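Local coordinates for glycerol kinase, putative (Plasmodium falciparum, PDB 2W40), which probably catalyses ATP-dependent phosphorylation of glycerol to sn-glycerol 3-phosphate, as a member of the FGGY kinase family, at residues Q37-L40 and W44-H47; L392-D397 and S490-A495. One frame throughout, in Å; residues are numbered along the deposited sequence.

Contact 1: residues Q37-L40 and W44-H47; sequences QKCL and WYEH. With EDO (1,2-ethanediol), chain B.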
loop_
_atom_site.group_PDB
_atom_site.type_symbol
_atom_site.label_atom_id
_atom_site.label_comp_id
_atom_site.label_asym_id
_atom_site.label_seq_id
_atom_site.Cartn_x
_atom_site.Cartn_y
_atom_site.Cartn_z
ATOM N N GLN C 37 -0.743 17.914 12.210
ATOM C CA GLN C 37 0.302 17.746 11.178
ATOM C C GLN C 37 -0.427 18.053 9.857
ATOM O O GLN C 37 -1.208 17.234 9.379
ATOM C CB GLN C 37 0.836 16.293 11.161
ATOM C CG GLN C 37 1.254 15.770 12.555
ATOM C CD GLN C 37 2.354 16.639 13.153
ATOM O OE1 GLN C 37 3.447 16.648 12.604
ATOM N NE2 GLN C 37 2.082 17.373 14.268
ATOM N N LYS C 38 -0.242 19.255 9.356
ATOM C CA LYS C 38 -0.946 19.688 8.179
ATOM C C LYS C 38 -0.197 19.263 6.908
ATOM O O LYS C 38 0.880 19.819 6.567
ATOM C CB LYS C 38 -1.080 21.175 8.188
ATOM C CG LYS C 38 -1.767 21.788 9.374
ATOM C CD LYS C 38 -1.593 23.333 9.440
ATOM C CE LYS C 38 -2.185 23.969 10.648
ATOM N NZ LYS C 38 -3.627 24.145 10.488
ATOM N N CYS C 39 -0.836 18.371 6.137
ATOM C CA CYS C 39 -0.267 17.872 4.853
ATOM C C CYS C 39 -1.318 18.074 3.768
ATOM O O CYS C 39 -1.969 17.072 3.361
ATOM C CB CYS C 39 0.172 16.424 4.954
ATOM S SG CYS C 39 1.279 16.022 6.376
ATOM N N LEU C 40 -1.420 19.349 3.350
ATOM C CA LEU C 40 -2.432 20.002 2.438
ATOM C C LEU C 40 -2.363 19.455 1.024
ATOM O O LEU C 40 -3.363 19.353 0.281
ATOM C CB LEU C 40 -2.183 21.556 2.314
ATOM C CG LEU C 40 -3.238 22.478 1.612
ATOM C CD1 LEU C 40 -4.637 22.210 2.025
ATOM C CD2 LEU C 40 -2.923 24.015 1.871
ATOM N N TRP C 44 3.743 18.931 1.107
ATOM C CA TRP C 44 3.652 20.038 2.052
ATOM C C TRP C 44 3.478 19.438 3.441
ATOM O O TRP C 44 2.753 18.441 3.631
ATOM C CB TRP C 44 2.428 20.877 1.751
ATOM C CG TRP C 44 2.598 21.732 0.544
ATOM C CD1 TRP C 44 3.365 21.459 -0.567
ATOM C CD2 TRP C 44 2.144 23.057 0.408
ATOM N NE1 TRP C 44 3.320 22.537 -1.439
ATOM C CE2 TRP C 44 2.607 23.539 -0.849
ATOM C CE3 TRP C 44 1.370 23.915 1.202
ATOM C CZ2 TRP C 44 2.327 24.813 -1.280
ATOM C CZ3 TRP C 44 1.059 25.179 0.723
ATOM C CH2 TRP C 44 1.576 25.622 -0.497
ATOM N N TYR C 45 4.130 20.069 4.426
ATOM C CA TYR C 45 4.061 19.647 5.816
ATOM C C TYR C 45 4.270 20.906 6.653
ATOM O O TYR C 45 5.354 21.503 6.673
ATOM C CB TYR C 45 5.110 18.599 6.131
ATOM C CG TYR C 45 4.784 17.648 7.255
ATOM C CD1 TYR C 45 4.816 16.253 7.124
ATOM C CD2 TYR C 45 4.452 18.160 8.505
ATOM C CE1 TYR C 45 4.620 15.394 8.268
ATOM C CE2 TYR C 45 4.234 17.365 9.627
ATOM C CZ TYR C 45 4.342 15.968 9.500
ATOM O OH TYR C 45 4.134 15.143 10.527
ATOM N N GLU C 46 3.176 21.292 7.338
ATOM C CA GLU C 46 3.149 22.475 8.159
ATOM C C GLU C 46 2.588 22.230 9.588
ATOM O O GLU C 46 1.807 21.273 9.868
ATOM C CB GLU C 46 2.254 23.521 7.500
ATOM C CG GLU C 46 2.715 23.940 6.126
ATOM C CD GLU C 46 1.866 24.995 5.374
ATOM O OE1 GLU C 46 0.836 25.462 5.862
ATOM O OE2 GLU C 46 2.267 25.304 4.233
ATOM N N HIS C 47 2.998 23.126 10.487
ATOM C CA HIS C 47 2.405 23.200 11.842
ATOM C C HIS C 47 1.856 24.635 12.029
ATOM O O HIS C 47 2.406 25.607 11.532
ATOM C CB HIS C 47 3.451 22.964 12.919
ATOM C CG HIS C 47 4.022 21.559 12.958
ATOM N ND1 HIS C 47 5.302 21.298 13.422
ATOM C CD2 HIS C 47 3.498 20.350 12.619
ATOM C CE1 HIS C 47 5.550 20.002 13.324
ATOM N NE2 HIS C 47 4.471 19.397 12.848
HETATM C C1 EDO B . -1.008 28.442 2.324
HETATM O O1 EDO B . 0.129 28.516 1.304
HETATM C C2 EDO B . -1.284 27.404 3.491
HETATM O O2 EDO B . -0.594 27.568 4.833
#

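Contact 2: residues L392-D397 and S490-A495; sequences LNEIVD and SEWNKA. With EDO (1,2-ethanediol), chain D; EDO (1,2-ethanediol), chain E.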
loop_
_atom_site.group_PDB
_atom_site.type_symbol
_atom_site.label_atom_id
_atom_site.label_comp_id
_atom_site.label_asym_id
_atom_site.label_seq_id
_atom_site.Cartn_x
_atom_site.Cartn_y
_atom_site.Cartn_z
ATOM N N LEU C 392 18.478 2.230 8.476
ATOM C CA LEU C 392 19.471 2.411 9.506
ATOM C C LEU C 392 20.754 1.680 9.146
ATOM O O LEU C 392 21.852 2.164 9.369
ATOM C CB LEU C 392 18.864 1.985 10.839
ATOM C CG LEU C 392 19.779 2.359 12.006
ATOM C CD1 LEU C 392 20.081 3.883 12.137
ATOM C CD2 LEU C 392 19.248 1.735 13.301
ATOM N N ASN C 393 20.626 0.485 8.559
ATOM C CA ASN C 393 21.790 -0.287 8.141
ATOM C C ASN C 393 22.640 0.451 7.114
ATOM O O ASN C 393 23.868 0.470 7.181
ATOM C CB ASN C 393 21.322 -1.596 7.563
ATOM C CG ASN C 393 22.481 -2.461 7.133
ATOM O OD1 ASN C 393 23.453 -2.643 7.885
ATOM N ND2 ASN C 393 22.350 -3.092 5.929
ATOM N N GLU C 394 21.941 1.100 6.181
ATOM C CA GLU C 394 22.663 1.945 5.218
ATOM C C GLU C 394 23.479 3.106 5.865
ATOM O O GLU C 394 24.631 3.395 5.496
ATOM C CB GLU C 394 21.729 2.495 4.118
ATOM C CG GLU C 394 21.096 1.394 3.336
ATOM C CD GLU C 394 20.387 1.853 2.053
ATOM O OE1 GLU C 394 20.437 3.058 1.681
ATOM O OE2 GLU C 394 19.766 0.949 1.376
ATOM N N ILE C 395 22.873 3.754 6.819
ATOM C CA ILE C 395 23.489 4.749 7.661
ATOM C C ILE C 395 24.698 4.190 8.388
ATOM O O ILE C 395 25.762 4.834 8.395
ATOM C CB ILE C 395 22.471 5.424 8.615
ATOM C CG1 ILE C 395 21.550 6.366 7.801
ATOM C CG2 ILE C 395 23.143 6.227 9.738
ATOM C CD1 ILE C 395 20.285 6.859 8.556
ATOM N N VAL C 396 24.557 3.007 8.991
ATOM C CA VAL C 396 25.680 2.411 9.752
ATOM C C VAL C 396 26.850 2.106 8.816
ATOM O O VAL C 396 28.031 2.310 9.123
ATOM C CB VAL C 396 25.246 1.194 10.535
ATOM C CG1 VAL C 396 26.547 0.437 11.124
ATOM C CG2 VAL C 396 24.202 1.670 11.628
ATOM N N ASP C 397 26.517 1.648 7.610
ATOM C CA ASP C 397 27.560 1.385 6.639
ATOM C C ASP C 397 28.313 2.677 6.264
ATOM O O ASP C 397 29.568 2.666 6.136
ATOM C CB ASP C 397 27.007 0.687 5.407
ATOM C CG ASP C 397 26.647 -0.785 5.649
ATOM O OD1 ASP C 397 27.148 -1.428 6.621
ATOM O OD2 ASP C 397 25.824 -1.288 4.864
ATOM N N SER C 490 19.593 -7.733 0.171
ATOM C CA SER C 490 19.408 -7.756 -1.332
ATOM C C SER C 490 17.951 -7.474 -1.768
ATOM O O SER C 490 17.692 -6.744 -2.768
ATOM C CB SER C 490 19.928 -9.106 -1.879
ATOM O OG SER C 490 19.414 -9.269 -3.210
ATOM N N GLU C 491 16.977 -8.047 -1.070
ATOM C CA GLU C 491 15.618 -7.836 -1.330
ATOM C C GLU C 491 15.274 -6.344 -1.161
ATOM O O GLU C 491 14.563 -5.772 -1.989
ATOM C CB GLU C 491 14.690 -8.660 -0.476
ATOM C CG GLU C 491 14.791 -10.136 -0.880
ATOM C CD GLU C 491 14.299 -11.159 0.152
ATOM O OE1 GLU C 491 13.889 -10.879 1.359
ATOM O OE2 GLU C 491 14.362 -12.341 -0.294
ATOM N N TRP C 492 15.725 -5.750 -0.047
ATOM C CA TRP C 492 15.529 -4.345 0.180
ATOM C C TRP C 492 16.129 -3.488 -0.930
ATOM O O TRP C 492 15.518 -2.579 -1.545
ATOM C CB TRP C 492 16.180 -4.008 1.483
ATOM C CG TRP C 492 16.325 -2.527 1.723
ATOM C CD1 TRP C 492 17.481 -1.808 1.607
ATOM C CD2 TRP C 492 15.293 -1.571 2.021
ATOM N NE1 TRP C 492 17.240 -0.489 1.806
ATOM C CE2 TRP C 492 15.925 -0.329 2.139
ATOM C CE3 TRP C 492 13.950 -1.668 2.316
ATOM C CZ2 TRP C 492 15.242 0.852 2.432
ATOM C CZ3 TRP C 492 13.267 -0.489 2.637
ATOM C CH2 TRP C 492 13.931 0.727 2.729
ATOM N N ASN C 493 17.346 -3.849 -1.241
ATOM C CA ASN C 493 18.123 -3.086 -2.272
ATOM C C ASN C 493 17.441 -3.095 -3.631
ATOM O O ASN C 493 17.363 -2.080 -4.299
ATOM C CB ASN C 493 19.516 -3.660 -2.437
ATOM C CG ASN C 493 20.475 -3.259 -1.371
ATOM O OD1 ASN C 493 20.254 -2.272 -0.647
ATOM N ND2 ASN C 493 21.590 -4.065 -1.237
ATOM N N LYS C 494 16.843 -4.204 -4.001
ATOM C CA LYS C 494 16.153 -4.292 -5.300
ATOM C C LYS C 494 14.878 -3.467 -5.274
ATOM O O LYS C 494 14.548 -2.793 -6.234
ATOM C CB LYS C 494 15.858 -5.723 -5.623
ATOM C CG LYS C 494 17.106 -6.480 -5.922
ATOM C CD LYS C 494 16.882 -7.782 -6.563
ATOM C CE LYS C 494 15.452 -8.361 -6.431
ATOM N NZ LYS C 494 15.184 -9.138 -5.132
ATOM N N ALA C 495 14.136 -3.471 -4.153
ATOM C CA ALA C 495 12.934 -2.616 -3.978
ATOM C C ALA C 495 13.324 -1.149 -3.988
ATOM O O ALA C 495 12.714 -0.362 -4.680
ATOM C CB ALA C 495 12.318 -2.954 -2.634
HETATM C C1 EDO D . 24.844 1.512 2.022
HETATM O O1 EDO D . 25.016 0.187 2.670
HETATM C C2 EDO D . 25.093 2.793 2.854
HETATM O O2 EDO D . 26.217 3.700 2.651
HETATM C C1 EDO E . 12.774 -8.539 3.963
HETATM O O1 EDO E . 12.919 -8.712 5.394
HETATM C C2 EDO E . 11.440 -9.171 3.512
HETATM O O2 EDO E . 11.437 -10.616 3.741
HETATM O O HOH W 1 20.918 -1.462 1.689
#

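Contact 1: residues Q37-L40 and W44-H47
K38 and E46 form a single antiparallel bridge, a hydrogen-bonded pair that closes the loop 39-45 in the N-terminal FGGY domain. K38 N gives a bond to E46 O at 2.9 Å, and E46 N gives one back to K38 O at 2.8 Å. The aliphatic part of K38 lies against the backbone of E46, with CB 3.3 Å from E46 O. Its chain then leads away, and NZ forms a salt bridge with E36. E46 OE1 accepts a bond from O2 of a bound 1,2-ethanediol, while OE2 is held by R109 and Y100.

W44 and Q37 contribute almost as much as K38. The W44 ring edge meets O1 of the same ethanediol. W44 O also receives a CA-H...O contact from C39 CA.

On the face opposite the K38 and E46 side chains, C39 SG sits over one face of the Y45 ring, 3.9 Å from its centroid and displaced toward the rim. C39 O accepts a bond from N374 of the second subunit, so the loop lies at the subunit interface. The side chain of Y45 comes within about 5 Å of that of T270, a residue seen to bind ADP in this protein, although none is bound to this chain here.

Q37 bends at chi2 (-60°), which turns its amide toward Y45 and H47. Q37 OE1 accepts two bonds. Y45 OH lies 2.7 Å from Q37 OE1, in the carbonyl plane and on a lone pair. H47 NE2 reaches Q37 OE1 at 2.9 Å, tilted 34° from that plane.

Contact 2: residues L392-D397 and S490-A495
The W492 indole meets the E394 carboxylate at its edge, close to the ring plane. The two flat groups are steeply turned, with their planes 72° apart. F390 stacks with the ring, and I347 and P350 also pack against W492. The indole N-H is the polar point of this edge. W492 NE1 donates to E394 OE2 at 2.9 Å, with an N-H...O angle of 153°. The oxygen lies almost in the indole plane, but the nitrogen meets OE2 from above the carboxylate plane.

Helix 377-403 and helix 482-500 thus touch through side chains, with little surface buried between these segments. The nearest CA atoms, those of E394 and N493, are 10.1 Å apart. E394 spans the gap because its chain is extended beyond CG. W492 CG stands anti to the backbone N (chi1 167°), which sends the indole toward E394.

A water makes a second link. It donates to E394 OE2 at 2.7 Å and to N493 OD1 at 2.6 Å. R359 adds a salt bridge to the same carboxylate oxygen through NH2.

E394 OE2 therefore gathers an indole N-H, a water and a guanidinium group. OE1 is also bonded elsewhere, and together these bonds would limit rotation of the carboxylate. Helix 482-500 is joined to helix 377-403 by a polar contact beside apolar ring neighbours. The three donors would probably favour the charged form of E394.

Contacts 1 and 2 lie in different parts of the chain, with centres about 29 Å apart and nearest atoms about 18 Å apart. They share no helix or strand. Both are partly buried. Contact 1 joins neighbouring pieces of chain in the N-terminal domain, near residues of the ADP site. Contact 2 joins two helices distant in sequence, away from the annotated sites. Contact 1 buries 454 Å² and combines backbone pairing, two side-chain bonds to one amide oxygen and sulfur-aromatic packing. Contact 2 buries 75 Å² and relies on one direct side-chain bond and a water. Charged groups have partners beyond the segments in both places: R109 for E46, R359 for E394.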